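Local structure of Methylcobalamin\: coenzyme M methyltransferase (Methanosarcina mazei, 4AY7) at residues A[205-217]-A[241-254]. The protein transfers the methyl group of a methylated corrinoid to coenzyme M, a zinc-dependent step of methanogenesis. Numbering follows the deposited sequence.
Sequences DVIAIADPVASPD and SVTVLHICGNVNPI. With ZN (zinc ion), chain C.
Ile207 and Ile209 lie beside Thr243 and Leu245 in the parallel pairing of neighbouring strands 206-210 and 242-246 inside the barrel, with the loops that follow them packed together. Five backbone hydrogen bonds run from Ile207 N to Val242 O through to Asp211 N to His246 O (2.9 Å). Ala208, Ala210, Val244 and His246 share one face of the sheet; on the other, the Ile209 CG1 methylene lies 3.7 Å from Leu245 CD1, beneath helix 221-238. With CG anti to the backbone N (chi1 173°), the His246 ring reaches out so that NE2 binds zinc at 2.2 Å, while ND1 is hydrogen-bonded to Ser267 OG. Cys248 SG, resting on Pro212 CB, binds the zinc ion at 2.4 Å; Cys325 adds a third ligand. In the loops beyond the strands, Ser215 OG donates to Cys248 O (3.0 Å) and accepts from Asp217 N, an ST turn. Replacing Ser215 with alanine would probably cost the two loops this link, leaving Cys248 O without its donor and Asp217 N without its acceptor. Asn250 ND2 meets the syn lone pair of Asp217 OD1 at 2.7 Å, carboxylate and amide planes 84° apart. This is the beta-alpha-beta unit of a TIM barrel, its zinc site set at the C-terminal strand ends, as in the URO-D family methyltransferases.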
loop_
_atom_site.group_PDB
_atom_site.type_symbol
_atom_site.label_atom_id
_atom_site.label_comp_id
_atom_site.label_asym_id
_atom_site.label_seq_id
_atom_site.Cartn_x
_atom_site.Cartn_y
_atom_site.Cartn_z
ATOM N N ASP A 205 -0.480 11.294 5.855
ATOM C CA ASP A 205 0.911 11.796 5.847
ATOM C C ASP A 205 1.765 11.132 4.791
ATOM O O ASP A 205 2.753 11.726 4.299
ATOM C CB ASP A 205 1.547 11.555 7.227
ATOM C CG ASP A 205 0.806 12.313 8.347
ATOM O OD1 ASP A 205 0.675 13.578 8.329
ATOM O OD2 ASP A 205 0.244 11.630 9.206
ATOM N N VAL A 206 1.437 9.870 4.521
ATOM C CA VAL A 206 2.106 9.070 3.523
ATOM C C VAL A 206 1.013 8.466 2.662
ATOM O O VAL A 206 0.018 8.020 3.223
ATOM C CB VAL A 206 2.879 7.952 4.253
ATOM C CG1 VAL A 206 3.483 6.981 3.228
ATOM C CG2 VAL A 206 3.938 8.552 5.152
ATOM N N ILE A 207 1.192 8.389 1.348
ATOM C CA ILE A 207 0.276 7.644 0.494
ATOM C C ILE A 207 1.123 6.484 0.052
ATOM O O ILE A 207 2.154 6.730 -0.536
ATOM C CB ILE A 207 -0.299 8.421 -0.748
ATOM C CG1 ILE A 207 -0.980 9.685 -0.226
ATOM C CG2 ILE A 207 -1.215 7.489 -1.554
ATOM C CD1 ILE A 207 -2.203 9.408 0.698
ATOM N N ALA A 208 0.646 5.272 0.316
ATOM C CA ALA A 208 1.218 4.032 -0.135
ATOM C C ALA A 208 0.376 3.319 -1.177
ATOM O O ALA A 208 -0.798 2.894 -0.913
ATOM C CB ALA A 208 1.413 3.122 1.054
ATOM N N ILE A 209 0.905 3.192 -2.400
ATOM C CA ILE A 209 0.138 2.540 -3.406
ATOM C C ILE A 209 0.587 1.112 -3.577
ATOM O O ILE A 209 1.767 0.800 -3.505
ATOM C CB ILE A 209 0.135 3.289 -4.736
ATOM C CG1 ILE A 209 1.464 3.201 -5.444
ATOM C CG2 ILE A 209 -0.333 4.758 -4.529
ATOM C CD1 ILE A 209 1.502 3.904 -6.797
ATOM N N ALA A 210 -0.360 0.246 -3.817
ATOM C CA ALA A 210 -0.082 -1.135 -4.070
ATOM C C ALA A 210 -0.441 -1.386 -5.504
ATOM O O ALA A 210 -1.589 -1.186 -5.894
ATOM C CB ALA A 210 -0.839 -2.035 -3.097
ATOM N N ASP A 211 0.499 -1.815 -6.323
ATOM C CA ASP A 211 0.241 -1.945 -7.691
ATOM C C ASP A 211 0.620 -3.306 -8.222
ATOM O O ASP A 211 1.532 -3.429 -9.004
ATOM C CB ASP A 211 0.974 -0.813 -8.459
ATOM C CG ASP A 211 0.135 -0.235 -9.635
ATOM O OD1 ASP A 211 -0.745 -0.980 -10.110
ATOM O OD2 ASP A 211 0.397 0.930 -10.116
ATOM N N PRO A 212 -0.108 -4.333 -7.830
ATOM C CA PRO A 212 0.282 -5.680 -8.231
ATOM C C PRO A 212 0.322 -5.960 -9.732
ATOM O O PRO A 212 1.087 -6.799 -10.138
ATOM C CB PRO A 212 -0.755 -6.545 -7.542
ATOM C CG PRO A 212 -1.932 -5.649 -7.343
ATOM C CD PRO A 212 -1.220 -4.389 -6.896
ATOM N N VAL A 213 -0.534 -5.335 -10.545
ATOM C CA VAL A 213 -0.511 -5.539 -12.006
ATOM C C VAL A 213 0.870 -5.139 -12.624
ATOM O O VAL A 213 1.238 -5.635 -13.673
ATOM C CB VAL A 213 -1.770 -4.877 -12.682
ATOM C CG1 VAL A 213 -1.799 -5.081 -14.208
ATOM C CG2 VAL A 213 -3.052 -5.533 -12.127
ATOM N N ALA A 214 1.580 -4.230 -12.000
ATOM C CA ALA A 214 2.883 -3.798 -12.522
ATOM C C ALA A 214 3.995 -4.841 -12.280
ATOM O O ALA A 214 5.117 -4.688 -12.788
ATOM C CB ALA A 214 3.228 -2.424 -11.928
ATOM N N SER A 215 3.687 -5.891 -11.533
ATOM C CA SER A 215 4.615 -6.974 -11.233
ATOM C C SER A 215 5.079 -7.710 -12.476
ATOM O O SER A 215 4.313 -7.910 -13.387
ATOM C CB SER A 215 3.971 -7.942 -10.264
ATOM O OG SER A 215 4.820 -9.048 -9.979
ATOM N N PRO A 216 6.379 -8.056 -12.555
ATOM C CA PRO A 216 6.854 -8.917 -13.616
ATOM C C PRO A 216 6.082 -10.234 -13.643
ATOM O O PRO A 216 6.123 -10.946 -14.632
ATOM C CB PRO A 216 8.336 -9.157 -13.218
ATOM C CG PRO A 216 8.686 -7.887 -12.512
ATOM C CD PRO A 216 7.470 -7.701 -11.633
ATOM N N ASP A 217 5.404 -10.602 -12.559
ATOM C CA ASP A 217 4.603 -11.801 -12.606
ATOM C C ASP A 217 3.429 -11.642 -13.578
ATOM O O ASP A 217 2.932 -12.657 -14.053
ATOM C CB ASP A 217 4.043 -12.164 -11.239
ATOM C CG ASP A 217 5.126 -12.547 -10.242
ATOM O OD1 ASP A 217 6.060 -13.247 -10.655
ATOM O OD2 ASP A 217 5.048 -12.159 -9.047
ATOM N N SER A 241 2.446 14.564 -0.956
ATOM C CA SER A 241 3.003 13.977 0.291
ATOM C C SER A 241 4.135 13.032 -0.075
ATOM O O SER A 241 4.330 12.684 -1.269
ATOM C CB SER A 241 1.936 13.159 1.069
ATOM O OG SER A 241 1.568 11.997 0.326
ATOM N N VAL A 242 4.833 12.594 0.967
ATOM C CA VAL A 242 5.652 11.413 0.889
ATOM C C VAL A 242 4.824 10.247 0.388
ATOM O O VAL A 242 3.620 10.097 0.725
ATOM C CB VAL A 242 6.351 11.151 2.253
ATOM C CG1 VAL A 242 6.978 9.744 2.293
ATOM C CG2 VAL A 242 7.350 12.311 2.552
ATOM N N THR A 243 5.406 9.532 -0.582
ATOM C CA THR A 243 4.766 8.349 -1.154
ATOM C C THR A 243 5.650 7.092 -1.066
ATOM O O THR A 243 6.895 7.174 -0.996
ATOM C CB THR A 243 4.380 8.568 -2.614
ATOM O OG1 THR A 243 5.550 8.856 -3.329
ATOM C CG2 THR A 243 3.387 9.741 -2.831
ATOM N N VAL A 244 4.993 5.947 -1.168
ATOM C CA VAL A 244 5.590 4.627 -1.124
ATOM C C VAL A 244 4.951 3.761 -2.213
ATOM O O VAL A 244 3.724 3.745 -2.382
ATOM C CB VAL A 244 5.412 3.969 0.283
ATOM C CG1 VAL A 244 5.954 2.549 0.327
ATOM C CG2 VAL A 244 6.156 4.746 1.360
ATOM N N LEU A 245 5.764 3.013 -2.939
ATOM C CA LEU A 245 5.306 2.127 -3.986
ATOM C C LEU A 245 5.537 0.684 -3.537
ATOM O O LEU A 245 6.667 0.282 -3.259
ATOM C CB LEU A 245 6.075 2.388 -5.268
ATOM C CG LEU A 245 5.911 1.394 -6.364
ATOM C CD1 LEU A 245 4.453 1.537 -6.849
ATOM C CD2 LEU A 245 6.821 1.733 -7.521
ATOM N N HIS A 246 4.457 -0.082 -3.529
ATOM C CA HIS A 246 4.525 -1.490 -3.209
ATOM C C HIS A 246 4.163 -2.319 -4.413
ATOM O O HIS A 246 3.013 -2.175 -4.916
ATOM C CB HIS A 246 3.629 -1.781 -2.043
ATOM C CG HIS A 246 3.520 -3.258 -1.768
ATOM N ND1 HIS A 246 4.375 -3.901 -0.997
ATOM C CD2 HIS A 246 2.655 -4.225 -2.268
ATOM C CE1 HIS A 246 4.139 -5.222 -1.021
ATOM N NE2 HIS A 246 3.054 -5.421 -1.734
ATOM N N ILE A 247 5.045 -3.185 -4.890
ATOM C CA ILE A 247 4.707 -4.036 -6.049
ATOM C C ILE A 247 5.028 -5.434 -5.603
ATOM O O ILE A 247 6.162 -5.719 -5.187
ATOM C CB ILE A 247 5.452 -3.697 -7.360
ATOM C CG1 ILE A 247 5.043 -2.313 -7.893
ATOM C CG2 ILE A 247 5.188 -4.730 -8.486
ATOM C CD1 ILE A 247 5.788 -1.908 -9.195
ATOM N N CYS A 248 3.986 -6.266 -5.565
ATOM C CA CYS A 248 4.093 -7.600 -4.992
ATOM C C CYS A 248 4.921 -8.413 -5.977
ATOM O O CYS A 248 4.941 -8.124 -7.170
ATOM C CB CYS A 248 2.713 -8.325 -4.967
ATOM S SG CYS A 248 1.308 -7.353 -4.426
ATOM N N GLY A 249 5.467 -9.508 -5.505
ATOM C CA GLY A 249 6.000 -10.502 -6.428
ATOM C C GLY A 249 7.513 -10.389 -6.604
ATOM O O GLY A 249 8.174 -9.655 -5.881
ATOM N N ASN A 250 8.023 -11.152 -7.578
ATOM C CA ASN A 250 9.468 -11.205 -7.930
ATOM C C ASN A 250 9.809 -9.938 -8.756
ATOM O O ASN A 250 9.896 -9.999 -9.969
ATOM C CB ASN A 250 9.704 -12.488 -8.767
ATOM C CG ASN A 250 8.988 -13.714 -8.175
ATOM O OD1 ASN A 250 9.462 -14.292 -7.205
ATOM N ND2 ASN A 250 7.821 -14.080 -8.722
ATOM N N VAL A 251 9.927 -8.800 -8.080
ATOM C CA VAL A 251 10.199 -7.523 -8.711
ATOM C C VAL A 251 11.687 -7.268 -8.991
ATOM O O VAL A 251 11.974 -6.207 -9.460
ATOM C CB VAL A 251 9.665 -6.312 -7.891
ATOM C CG1 VAL A 251 8.166 -6.326 -7.818
ATOM C CG2 VAL A 251 10.226 -6.255 -6.468
ATOM N N ASN A 252 12.638 -8.187 -8.726
ATOM C CA ASN A 252 14.038 -7.840 -9.020
ATOM C C ASN A 252 14.307 -7.315 -10.446
ATOM O O ASN A 252 15.154 -6.418 -10.621
ATOM C CB ASN A 252 14.998 -8.967 -8.713
ATOM C CG ASN A 252 15.266 -9.093 -7.223
ATOM O OD1 ASN A 252 15.225 -8.115 -6.506
ATOM N ND2 ASN A 252 15.383 -10.300 -6.754
ATOM N N PRO A 253 13.575 -7.834 -11.461
ATOM C CA PRO A 253 13.902 -7.383 -12.846
ATOM C C PRO A 253 13.476 -5.950 -13.153
ATOM O O PRO A 253 13.949 -5.379 -14.126
ATOM C CB PRO A 253 13.193 -8.385 -13.731
ATOM C CG PRO A 253 12.897 -9.579 -12.839
ATOM C CD PRO A 253 12.782 -9.082 -11.438
ATOM N N ILE A 254 12.770 -5.329 -12.220
ATOM C CA ILE A 254 12.370 -3.956 -12.309
ATOM C C ILE A 254 12.647 -3.129 -11.094
ATOM O O ILE A 254 12.317 -1.950 -11.089
ATOM C CB ILE A 254 10.803 -3.822 -12.578
ATOM C CG1 ILE A 254 9.920 -4.381 -11.426
ATOM C CG2 ILE A 254 10.436 -4.398 -13.957
ATOM C CD1 ILE A 254 8.444 -3.967 -11.526
HETATM ZN ZN ZN C . 2.423 -7.489 -2.296
HETATM O O HOH W 1 3.995 13.892 3.486
#